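Local coordinates for protein ferritin (Ulva pertusa, PDB 3VNX) that stores iron inside a hollow 24-subunit shell and, as a ferroxidase, probably oxidises iron(II) on its way into the mineral core, at residues A[62-67]-A[115-120]; A[56-61]-A[77-82]; A[127-132]-A[178-183]; A[73-78]-A[197-202]. All coordinates share one frame; numbering follows the deposited sequence.

Interaction 1: A[62-67]-A[115-120]; sequences HSYFAR and EFANDD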
# COMPACT_ATOMS: atom_id res chain seq x y z
N HIS A 62 -24.96 9.31 -41.75
CA HIS A 62 -25.22 8.85 -40.40
C HIS A 62 -26.73 8.74 -40.14
O HIS A 62 -27.22 7.72 -39.62
CB HIS A 62 -24.58 9.78 -39.38
CG HIS A 62 -25.20 9.68 -38.03
ND1 HIS A 62 -24.92 8.64 -37.16
CD2 HIS A 62 -26.11 10.46 -37.40
CE1 HIS A 62 -25.62 8.80 -36.05
NE2 HIS A 62 -26.35 9.90 -36.17
N SER A 63 -27.46 9.80 -40.49
CA SER A 63 -28.89 9.81 -40.22
C SER A 63 -29.59 8.72 -41.02
O SER A 63 -30.60 8.16 -40.57
CB SER A 63 -29.50 11.17 -40.51
OG SER A 63 -29.25 12.05 -39.42
N TYR A 64 -29.06 8.42 -42.19
CA TYR A 64 -29.67 7.37 -42.99
C TYR A 64 -29.57 6.01 -42.25
O TYR A 64 -30.58 5.32 -42.07
CB TYR A 64 -29.08 7.31 -44.42
CG TYR A 64 -29.65 6.16 -45.20
CD1 TYR A 64 -30.89 6.27 -45.84
CD2 TYR A 64 -28.99 4.93 -45.26
CE1 TYR A 64 -31.44 5.21 -46.54
CE2 TYR A 64 -29.53 3.85 -45.95
CZ TYR A 64 -30.76 4.00 -46.59
OH TYR A 64 -31.30 2.93 -47.28
N PHE A 65 -28.37 5.66 -41.80
CA PHE A 65 -28.18 4.38 -41.12
C PHE A 65 -28.78 4.33 -39.71
O PHE A 65 -29.05 3.24 -39.18
CB PHE A 65 -26.70 3.97 -41.12
CG PHE A 65 -26.19 3.67 -42.49
CD1 PHE A 65 -26.44 2.44 -43.09
CD2 PHE A 65 -25.49 4.64 -43.21
CE1 PHE A 65 -25.99 2.16 -44.38
CE2 PHE A 65 -25.04 4.37 -44.49
CZ PHE A 65 -25.29 3.12 -45.08
N ALA A 66 -29.03 5.50 -39.14
CA ALA A 66 -29.77 5.59 -37.87
C ALA A 66 -31.26 5.24 -38.00
O ALA A 66 -31.91 4.95 -37.00
CB ALA A 66 -29.61 6.98 -37.25
N ARG A 67 -31.81 5.27 -39.22
CA ARG A 67 -33.25 4.99 -39.36
C ARG A 67 -33.61 3.59 -38.89
O ARG A 67 -32.97 2.62 -39.27
CB ARG A 67 -33.71 5.14 -40.80
CG ARG A 67 -33.41 6.49 -41.38
CD ARG A 67 -33.79 6.50 -42.82
NE ARG A 67 -33.69 7.83 -43.40
CZ ARG A 67 -34.00 8.11 -44.66
NH1 ARG A 67 -34.44 7.16 -45.47
NH2 ARG A 67 -33.87 9.35 -45.10
N GLU A 115 -30.84 10.04 -49.09
CA GLU A 115 -31.35 8.71 -49.40
C GLU A 115 -30.26 7.85 -49.99
O GLU A 115 -29.55 8.27 -50.90
CB GLU A 115 -32.51 8.83 -50.40
CG GLU A 115 -33.63 9.68 -49.87
CD GLU A 115 -34.21 9.12 -48.60
OE1 GLU A 115 -34.76 9.90 -47.79
OE2 GLU A 115 -34.11 7.88 -48.41
N PHE A 116 -30.12 6.63 -49.48
CA PHE A 116 -28.98 5.82 -49.90
C PHE A 116 -29.33 4.36 -50.17
O PHE A 116 -28.43 3.52 -50.30
CB PHE A 116 -27.80 5.97 -48.93
CG PHE A 116 -27.34 7.39 -48.78
CD1 PHE A 116 -27.80 8.17 -47.73
CD2 PHE A 116 -26.48 7.96 -49.71
CE1 PHE A 116 -27.39 9.49 -47.59
CE2 PHE A 116 -26.07 9.28 -49.59
CZ PHE A 116 -26.53 10.05 -48.53
N ALA A 117 -30.62 4.08 -50.25
CA ALA A 117 -31.08 2.78 -50.69
C ALA A 117 -30.52 2.49 -52.08
O ALA A 117 -30.37 3.39 -52.91
CB ALA A 117 -32.61 2.71 -50.70
N ASN A 118 -30.18 1.24 -52.32
CA ASN A 118 -29.60 0.84 -53.59
C ASN A 118 -29.80 -0.66 -53.75
O ASN A 118 -29.28 -1.45 -52.96
CB ASN A 118 -28.12 1.18 -53.64
CG ASN A 118 -27.48 0.81 -54.95
OD1 ASN A 118 -27.75 -0.25 -55.51
ND2 ASN A 118 -26.62 1.69 -55.46
N ASP A 119 -30.57 -1.03 -54.77
CA ASP A 119 -31.02 -2.40 -54.93
C ASP A 119 -29.93 -3.29 -55.50
O ASP A 119 -29.83 -4.46 -55.15
CB ASP A 119 -32.26 -2.46 -55.83
CG ASP A 119 -33.48 -1.82 -55.17
OD1 ASP A 119 -33.55 -1.79 -53.92
OD2 ASP A 119 -34.36 -1.35 -55.91
N ASP A 120 -29.10 -2.73 -56.36
CA ASP A 120 -28.01 -3.49 -56.96
C ASP A 120 -27.00 -3.86 -55.88
O ASP A 120 -26.77 -5.04 -55.61
CB ASP A 120 -27.30 -2.68 -58.05
CG ASP A 120 -26.02 -3.33 -58.53
OD1 ASP A 120 -25.93 -4.59 -58.50
OD2 ASP A 120 -25.09 -2.59 -58.94
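Tyr64 and Glu115 owe their places to their torsions: the tyrosine sets CG opposite its backbone N (chi1 176°), throwing the ring out from the last turn of helix 38-66, and Glu115, whose CB starts away from the helix, bends at chi2 (-61°) and returns its carboxylate to Arg67. The phenol turns one face to the start of Phe116. Phe116 N stands over it near the rim, 3.5 Å from Tyr64 CE1, and Phe116 CB makes a CH-pi contact 4.0 Å from the Tyr64 ring centroid. Beyond it the Phe116 ring turns its edge to the tyrosine in an offset edge-to-face stack, planes at 80°, with its CD1 3.7 Å from Tyr64 CB. Arg67, extended from CG to NE, lays a face of its guanidinium on the ring edge at Tyr64 CD1 and grips Glu115 end-on with two nitrogens. The bond from Arg67 NH2 to Glu115 OE1 (2.9 Å) is nearly straight and in the guanidinium plane, though it reaches the oxygen from above the carboxylate; Arg67 NH1 meets Glu115 OE2 on its syn side at 3.0 Å. Arg67 also packs on Arg103 of a neighbouring subunit. A flat ring suits position 64 because the arginine rests on its edge and the loop on its face; a serine here would probably open a gap beside the guanidinium and leave the edge of Phe116 without its aromatic partner. The loop from helix 73-99 to helix 123-151 packs on the latter through Phe116 on Leu130, and Tyr64 of helix 38-66 touches Glu123 of the same helix.

Interaction 2: A[56-61]-A[77-82]; sequences YVYHAL and KFFKEA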
# COMPACT_ATOMS: atom_id res chain seq x y z
N TYR A 56 -20.62 17.38 -43.69
CA TYR A 56 -22.08 17.51 -43.68
C TYR A 56 -22.70 16.29 -44.38
O TYR A 56 -23.69 15.71 -43.92
CB TYR A 56 -22.46 18.80 -44.40
CG TYR A 56 -23.78 19.45 -44.02
CD1 TYR A 56 -24.12 19.68 -42.70
CD2 TYR A 56 -24.66 19.90 -45.01
CE1 TYR A 56 -25.32 20.32 -42.37
CE2 TYR A 56 -25.86 20.52 -44.70
CZ TYR A 56 -26.19 20.74 -43.38
OH TYR A 56 -27.38 21.36 -43.07
N VAL A 57 -22.10 15.90 -45.50
CA VAL A 57 -22.53 14.72 -46.22
C VAL A 57 -22.42 13.50 -45.34
O VAL A 57 -23.34 12.67 -45.29
CB VAL A 57 -21.66 14.49 -47.45
CG1 VAL A 57 -22.02 13.16 -48.10
CG2 VAL A 57 -21.82 15.64 -48.43
N TYR A 58 -21.29 13.36 -44.65
CA TYR A 58 -21.12 12.23 -43.75
C TYR A 58 -22.17 12.22 -42.65
O TYR A 58 -22.63 11.15 -42.23
CB TYR A 58 -19.71 12.19 -43.16
CG TYR A 58 -18.72 11.58 -44.14
CD1 TYR A 58 -19.17 10.73 -45.14
CD2 TYR A 58 -17.36 11.87 -44.07
CE1 TYR A 58 -18.29 10.17 -46.05
CE2 TYR A 58 -16.47 11.31 -44.98
CZ TYR A 58 -16.94 10.46 -45.97
OH TYR A 58 -16.08 9.89 -46.90
N HIS A 59 -22.56 13.41 -42.19
CA HIS A 59 -23.59 13.51 -41.18
C HIS A 59 -24.93 13.02 -41.73
O HIS A 59 -25.72 12.38 -41.03
CB HIS A 59 -23.71 14.93 -40.64
CG HIS A 59 -24.18 15.00 -39.23
ND1 HIS A 59 -24.18 16.17 -38.49
CD2 HIS A 59 -24.64 14.03 -38.40
CE1 HIS A 59 -24.64 15.92 -37.28
NE2 HIS A 59 -24.93 14.63 -37.20
N ALA A 60 -25.19 13.31 -43.01
CA ALA A 60 -26.42 12.82 -43.64
C ALA A 60 -26.41 11.28 -43.72
O ALA A 60 -27.44 10.62 -43.46
CB ALA A 60 -26.62 13.46 -45.02
N LEU A 61 -25.26 10.71 -44.06
CA LEU A 61 -25.13 9.27 -44.14
C LEU A 61 -25.44 8.65 -42.79
O LEU A 61 -26.10 7.61 -42.69
CB LEU A 61 -23.72 8.89 -44.58
CG LEU A 61 -23.58 8.99 -46.10
CD1 LEU A 61 -22.11 9.02 -46.53
CD2 LEU A 61 -24.32 7.83 -46.75
N LYS A 77 -22.64 5.04 -36.48
CA LYS A 77 -21.60 5.56 -35.59
C LYS A 77 -20.39 5.95 -36.41
O LYS A 77 -19.82 7.06 -36.26
CB LYS A 77 -21.24 4.50 -34.55
CG LYS A 77 -20.06 4.82 -33.65
CD LYS A 77 -19.96 3.79 -32.49
CE LYS A 77 -18.68 3.96 -31.67
NZ LYS A 77 -17.43 3.73 -32.47
N PHE A 78 -20.01 5.04 -37.30
CA PHE A 78 -18.90 5.28 -38.22
C PHE A 78 -19.04 6.62 -38.95
O PHE A 78 -18.08 7.39 -39.06
CB PHE A 78 -18.81 4.15 -39.24
CG PHE A 78 -17.72 4.35 -40.24
CD1 PHE A 78 -16.42 3.92 -39.97
CD2 PHE A 78 -17.97 4.98 -41.46
CE1 PHE A 78 -15.40 4.10 -40.88
CE2 PHE A 78 -16.97 5.17 -42.38
CZ PHE A 78 -15.67 4.72 -42.10
N PHE A 79 -20.24 6.91 -39.44
CA PHE A 79 -20.40 8.15 -40.18
C PHE A 79 -20.46 9.38 -39.30
O PHE A 79 -19.99 10.45 -39.71
CB PHE A 79 -21.57 8.07 -41.17
CG PHE A 79 -21.27 7.22 -42.35
CD1 PHE A 79 -20.20 7.53 -43.18
CD2 PHE A 79 -22.02 6.09 -42.62
CE1 PHE A 79 -19.90 6.75 -44.28
CE2 PHE A 79 -21.73 5.29 -43.72
CZ PHE A 79 -20.67 5.62 -44.55
N LYS A 80 -21.01 9.26 -38.11
CA LYS A 80 -20.98 10.39 -37.20
C LYS A 80 -19.52 10.75 -36.90
O LYS A 80 -19.15 11.93 -36.93
CB LYS A 80 -21.75 10.12 -35.90
CG LYS A 80 -21.62 11.25 -34.86
CD LYS A 80 -21.93 12.63 -35.46
CE LYS A 80 -22.20 13.69 -34.38
NZ LYS A 80 -21.02 13.94 -33.50
N GLU A 81 -18.69 9.74 -36.64
CA GLU A 81 -17.28 9.97 -36.36
C GLU A 81 -16.58 10.57 -37.58
O GLU A 81 -15.86 11.57 -37.48
CB GLU A 81 -16.61 8.67 -35.91
CG GLU A 81 -17.11 8.19 -34.55
CD GLU A 81 -16.72 6.76 -34.23
OE1 GLU A 81 -16.24 6.04 -35.14
OE2 GLU A 81 -16.91 6.36 -33.06
N ALA A 82 -16.79 9.96 -38.75
CA ALA A 82 -16.21 10.52 -39.96
C ALA A 82 -16.63 11.99 -40.10
O ALA A 82 -15.82 12.84 -40.49
CB ALA A 82 -16.60 9.71 -41.20
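Phe79, Tyr58 and Leu61 carry most of this contact between two nearly antiparallel helix segments, whose axes approach to 7.6 Å at 164°. Phe79 is the central piece. Its CB rests 3.4 Å from Tyr58 O, so the ring starts close against the opposing backbone. Leu61 CB then lies over one face of that ring in a CH-pi contact, 3.9 Å from the centroid, and Phe78 CD2 covers the opposite face from within the same helix; the aromatic plate is thus clamped on both sides. Leu61 also brings CD1 down to Phe79 CE1 at 3.9 Å, a branched chain fitting the ring from base to rim. Tyr58, with CG opposite its carbonyl carbon (chi1 -80°), carries its ring slantwise past Phe79, Tyr58 CD1 lying 3.9 Å from Phe79 CD1 and the planes 31° apart. On its other flank Tyr58 CD2 meets Ala82 CB at 3.7 Å, a place that suits a side chain as small as a methyl. On the side facing a neighbouring subunit, His59 NE2 merely brushes Lys80 CD. With no hydrogen bond across the two segments, their attachment rests on apolar fit, and the polar ends are satisfied elsewhere: the Tyr58 hydroxyl by Glu135 of helix 123-151, the His59 imidazole by Tyr52 and His91 of that neighbouring subunit, and Lys80 by Asp84 within its own helix.

Interaction 3: A[127-132]-A[178-183]; sequences AMELAL and VYVSQL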
# COMPACT_ATOMS: atom_id res chain seq x y z
N ALA A 127 -23.05 2.96 -49.90
CA ALA A 127 -22.54 4.03 -49.05
C ALA A 127 -21.02 3.99 -48.92
O ALA A 127 -20.35 5.03 -48.94
CB ALA A 127 -23.20 3.99 -47.68
N MET A 128 -20.46 2.78 -48.78
CA MET A 128 -19.01 2.67 -48.63
C MET A 128 -18.29 2.97 -49.96
O MET A 128 -17.19 3.54 -49.98
CB MET A 128 -18.61 1.31 -48.04
CG MET A 128 -19.26 1.06 -46.67
SD MET A 128 -19.04 2.46 -45.52
CE MET A 128 -17.26 2.36 -45.25
N GLU A 129 -18.94 2.61 -51.06
CA GLU A 129 -18.40 2.97 -52.37
C GLU A 129 -18.49 4.48 -52.59
O GLU A 129 -17.59 5.09 -53.15
CB GLU A 129 -19.11 2.20 -53.48
CG GLU A 129 -18.75 0.71 -53.54
CD GLU A 129 -19.37 0.00 -54.74
OE1 GLU A 129 -20.25 0.60 -55.40
OE2 GLU A 129 -18.97 -1.15 -55.02
N LEU A 130 -19.57 5.09 -52.12
CA LEU A 130 -19.73 6.54 -52.20
C LEU A 130 -18.64 7.21 -51.38
O LEU A 130 -17.94 8.10 -51.87
CB LEU A 130 -21.10 6.94 -51.65
CG LEU A 130 -21.77 8.23 -52.13
CD1 LEU A 130 -22.50 8.87 -50.98
CD2 LEU A 130 -20.78 9.21 -52.74
N ALA A 131 -18.49 6.75 -50.14
CA ALA A 131 -17.47 7.27 -49.22
C ALA A 131 -16.06 7.17 -49.80
O ALA A 131 -15.32 8.15 -49.82
CB ALA A 131 -17.55 6.54 -47.87
N LEU A 132 -15.70 5.98 -50.27
CA LEU A 132 -14.41 5.78 -50.91
C LEU A 132 -14.22 6.81 -52.02
O LEU A 132 -13.20 7.50 -52.08
CB LEU A 132 -14.32 4.37 -51.48
CG LEU A 132 -13.12 4.05 -52.38
CD1 LEU A 132 -11.80 4.35 -51.68
CD2 LEU A 132 -13.18 2.60 -52.84
N VAL A 178 -10.50 -1.04 -48.43
CA VAL A 178 -10.67 -2.31 -47.73
C VAL A 178 -12.12 -2.62 -47.31
O VAL A 178 -12.61 -3.73 -47.54
CB VAL A 178 -9.76 -2.38 -46.51
CG1 VAL A 178 -10.04 -3.65 -45.69
CG2 VAL A 178 -8.31 -2.32 -46.96
N TYR A 179 -12.80 -1.64 -46.72
CA TYR A 179 -14.23 -1.78 -46.40
C TYR A 179 -15.06 -2.20 -47.61
O TYR A 179 -15.94 -3.06 -47.50
CB TYR A 179 -14.83 -0.46 -45.92
CG TYR A 179 -14.29 0.02 -44.60
CD1 TYR A 179 -14.07 -0.86 -43.55
CD2 TYR A 179 -14.03 1.37 -44.41
CE1 TYR A 179 -13.57 -0.41 -42.34
CE2 TYR A 179 -13.55 1.83 -43.20
CZ TYR A 179 -13.32 0.94 -42.17
OH TYR A 179 -12.84 1.43 -40.98
N VAL A 180 -14.79 -1.54 -48.73
CA VAL A 180 -15.49 -1.85 -49.98
C VAL A 180 -15.20 -3.29 -50.38
O VAL A 180 -16.11 -4.06 -50.69
CB VAL A 180 -15.09 -0.87 -51.11
CG1 VAL A 180 -15.56 -1.39 -52.45
CG2 VAL A 180 -15.66 0.52 -50.85
N SER A 181 -13.92 -3.64 -50.36
CA SER A 181 -13.51 -5.00 -50.67
C SER A 181 -14.23 -6.00 -49.76
O SER A 181 -14.69 -7.06 -50.22
CB SER A 181 -11.99 -5.13 -50.54
OG SER A 181 -11.60 -6.49 -50.53
N GLN A 182 -14.34 -5.67 -48.47
CA GLN A 182 -14.99 -6.57 -47.53
C GLN A 182 -16.49 -6.75 -47.81
O GLN A 182 -17.02 -7.88 -47.80
CB GLN A 182 -14.78 -6.08 -46.10
CG GLN A 182 -13.37 -6.31 -45.60
CD GLN A 182 -13.16 -5.75 -44.20
OE1 GLN A 182 -12.46 -6.35 -43.39
NE2 GLN A 182 -13.76 -4.59 -43.93
N LEU A 183 -17.18 -5.64 -48.05
CA LEU A 183 -18.62 -5.70 -48.30
C LEU A 183 -18.91 -6.52 -49.57
O LEU A 183 -19.82 -7.35 -49.60
CB LEU A 183 -19.21 -4.30 -48.38
CG LEU A 183 -19.40 -3.67 -47.00
CD1 LEU A 183 -19.86 -2.21 -47.07
CD2 LEU A 183 -20.40 -4.50 -46.21
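One antiparallel pair of the ferritin four-helix bundle, helix 123-151 against helix 155-201, meets here, with the axes of the two segments 9.1 Å apart at 157°. Val180 is the wedge between them. Its CG2 points into the opposing turn, 3.5 Å from Met128 O and 3.8 Å from Leu132 CD2, while CG1 rests against the aliphatic part of Glu129, 4.0 Å from its CG. A beta-branched residue suits this place because its two methyls can touch Met128, Glu129 and Leu132, which lie within about one turn of the opposing helix, without a long chain to fold away. The carboxylate of Glu129 looks elsewhere, to salt bridges with Lys121 and Arg184. Tyr31 of a neighbouring subunit packs on both Val180 and Leu132, so the outer side of the wedge belongs to a subunit interface. Toward the bundle core the flexible Met128 takes over. Bent at both chi2 (-50°) and chi3 (-68°), it curls its methyl CE back to Tyr179 CD2, 3.5 Å away, while the Tyr179 hydroxyl bonds to Glu175. The closest apolar approach lies at the base of that curl, where Leu183 CD1 meets Met128 CG at 3.3 Å.

Interaction 4: A[73-78]-A[197-202]; sequences PGFAKF and QELGEE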
# COMPACT_ATOMS: atom_id res chain seq x y z
N PRO A 73 -26.63 0.60 -36.89
CA PRO A 73 -26.13 1.62 -35.96
C PRO A 73 -24.60 1.69 -35.91
O PRO A 73 -24.07 2.75 -35.57
CB PRO A 73 -26.74 1.20 -34.60
CG PRO A 73 -27.06 -0.27 -34.75
CD PRO A 73 -27.32 -0.52 -36.21
N GLY A 74 -23.92 0.61 -36.27
CA GLY A 74 -22.47 0.63 -36.45
C GLY A 74 -22.07 1.54 -37.61
O GLY A 74 -21.16 2.37 -37.47
N PHE A 75 -22.74 1.41 -38.75
CA PHE A 75 -22.48 2.29 -39.88
C PHE A 75 -22.81 3.72 -39.46
O PHE A 75 -22.09 4.68 -39.79
CB PHE A 75 -23.31 1.87 -41.11
CG PHE A 75 -22.74 0.68 -41.87
CD1 PHE A 75 -22.02 0.88 -43.05
CD2 PHE A 75 -22.93 -0.61 -41.42
CE1 PHE A 75 -21.50 -0.19 -43.74
CE2 PHE A 75 -22.40 -1.69 -42.11
CZ PHE A 75 -21.69 -1.48 -43.26
N ALA A 76 -23.90 3.86 -38.70
CA ALA A 76 -24.31 5.18 -38.24
C ALA A 76 -23.21 5.82 -37.38
O ALA A 76 -22.89 7.00 -37.54
CB ALA A 76 -25.64 5.12 -37.49
N LYS A 77 -22.64 5.04 -36.48
CA LYS A 77 -21.60 5.56 -35.59
C LYS A 77 -20.39 5.95 -36.41
O LYS A 77 -19.82 7.06 -36.26
CB LYS A 77 -21.24 4.50 -34.55
CG LYS A 77 -20.06 4.82 -33.65
CD LYS A 77 -19.96 3.79 -32.49
CE LYS A 77 -18.68 3.96 -31.67
NZ LYS A 77 -17.43 3.73 -32.47
N PHE A 78 -20.01 5.04 -37.30
CA PHE A 78 -18.90 5.28 -38.22
C PHE A 78 -19.04 6.62 -38.95
O PHE A 78 -18.08 7.39 -39.06
CB PHE A 78 -18.81 4.15 -39.24
CG PHE A 78 -17.72 4.35 -40.24
CD1 PHE A 78 -16.42 3.92 -39.97
CD2 PHE A 78 -17.97 4.98 -41.46
CE1 PHE A 78 -15.40 4.10 -40.88
CE2 PHE A 78 -16.97 5.17 -42.38
CZ PHE A 78 -15.67 4.72 -42.10
N GLN A 197 -21.27 -4.61 -37.19
CA GLN A 197 -20.76 -4.85 -35.83
C GLN A 197 -19.32 -4.37 -35.69
O GLN A 197 -18.97 -3.77 -34.69
CB GLN A 197 -20.84 -6.33 -35.45
CG GLN A 197 -22.24 -6.89 -35.54
CD GLN A 197 -22.68 -7.52 -34.24
OE1 GLN A 197 -23.59 -7.02 -33.58
NE2 GLN A 197 -22.03 -8.62 -33.87
N GLU A 198 -18.51 -4.67 -36.69
CA GLU A 198 -17.11 -4.26 -36.70
C GLU A 198 -17.00 -2.72 -36.70
O GLU A 198 -16.29 -2.13 -35.89
CB GLU A 198 -16.41 -4.86 -37.94
CG GLU A 198 -14.89 -5.01 -37.83
CD GLU A 198 -14.18 -5.12 -39.19
OE1 GLU A 198 -13.29 -4.28 -39.46
OE2 GLU A 198 -14.50 -6.04 -39.99
N LEU A 199 -17.72 -2.08 -37.62
CA LEU A 199 -17.73 -0.63 -37.75
C LEU A 199 -18.14 0.07 -36.46
O LEU A 199 -17.81 1.24 -36.22
CB LEU A 199 -18.70 -0.24 -38.87
CG LEU A 199 -18.05 0.21 -40.19
CD1 LEU A 199 -16.87 -0.68 -40.55
CD2 LEU A 199 -19.08 0.22 -41.31
N GLY A 200 -18.87 -0.65 -35.62
CA GLY A 200 -19.42 -0.09 -34.40
C GLY A 200 -18.41 -0.05 -33.27
O GLY A 200 -18.37 0.92 -32.52
N GLU A 201 -17.60 -1.10 -33.15
CA GLU A 201 -16.64 -1.16 -32.05
C GLU A 201 -15.44 -0.26 -32.28
O GLU A 201 -14.71 0.08 -31.33
CB GLU A 201 -16.22 -2.61 -31.75
CG GLU A 201 -16.26 -2.93 -30.26
CD GLU A 201 -17.51 -2.39 -29.58
OE1 GLU A 201 -18.41 -3.19 -29.24
OE2 GLU A 201 -17.60 -1.15 -29.39
N GLU A 202 -15.25 0.16 -33.53
CA GLU A 202 -14.20 1.12 -33.89
C GLU A 202 -14.44 2.50 -33.27
O GLU A 202 -13.64 2.99 -32.45
CB GLU A 202 -14.11 1.23 -35.41
CG GLU A 202 -12.86 0.60 -36.02
CD GLU A 202 -11.62 1.46 -35.81
OE1 GLU A 202 -11.73 2.56 -35.22
OE2 GLU A 202 -10.52 1.03 -36.24
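Gly74 and Gly200 let the two helical segments come together backbone to backbone, their CA atoms 3.7 Å apart and the axes 7.1 Å apart at 39°. Glycine suits both positions: a beta carbon on Gly74 would press on Gly200 N, and one on Gly200 on Gly74 CA. Beside this close crossing Leu199 fills the groove with the largest buried surface of the contact. Its CD2 sits above the middle of the Phe75 ring in a CH-pi contact, 3.4 Å from the centroid, and its CG lies 4.1 Å from Phe78 CD1, so one branched side chain serves two aromatic neighbours. Phe78 reaches it with CG opposite the backbone N (chi1 178°). The end of helix 155-201 probably corresponds to the short fifth helix of ferritins, which clusters round the four-fold axis of the shell; consistent with this, Glu198 bonds Tyr193 of one neighbouring subunit and Gln197 packs on Glu198 of another. Asp196 accepts a hydrogen bond from Phe75 N, tying the start of helix 73-99 to the same tail. Lys77 stretches along the more exposed side and turns only at its last torsion, delivering NZ to Gly200 O at 3.0 Å, the donor lying above the carbonyl plane. In the conformer modelled here, the same ammonium also forms a salt bridge with Glu81, one turn further along. A methionine in its place would probably leave Gly200 O without this donor and, in that conformer, Glu81 without its ion-pair mate. Leu199 also touches Tyr179, whose ring meets that of Phe78 with the planes nearly perpendicular.

The four contacts cluster at one end of the ferritin bundle, their centres 11 to 14 Å apart. Interactions 1 and 2 share helix 38-66, interactions 2 and 4 share Lys77 and Phe78 on helix 73-99, and interactions 3 and 4 share helix 155-201. Along the chain, interaction 1 crosses interaction 2 and closes before interaction 3 opens, whereas 73-78 and 197-202 enclose the whole of interaction 3. Their aromatic and apolar side chains run into one core: Phe65 CE2 lies 3.5 Å from Phe79 CE2, and Met128 SD 3.7 Å from Phe79 CZ. All four bundle helices, the long connecting loop and the C-terminal tail are thereby fastened together where subunits adjoin in the shell.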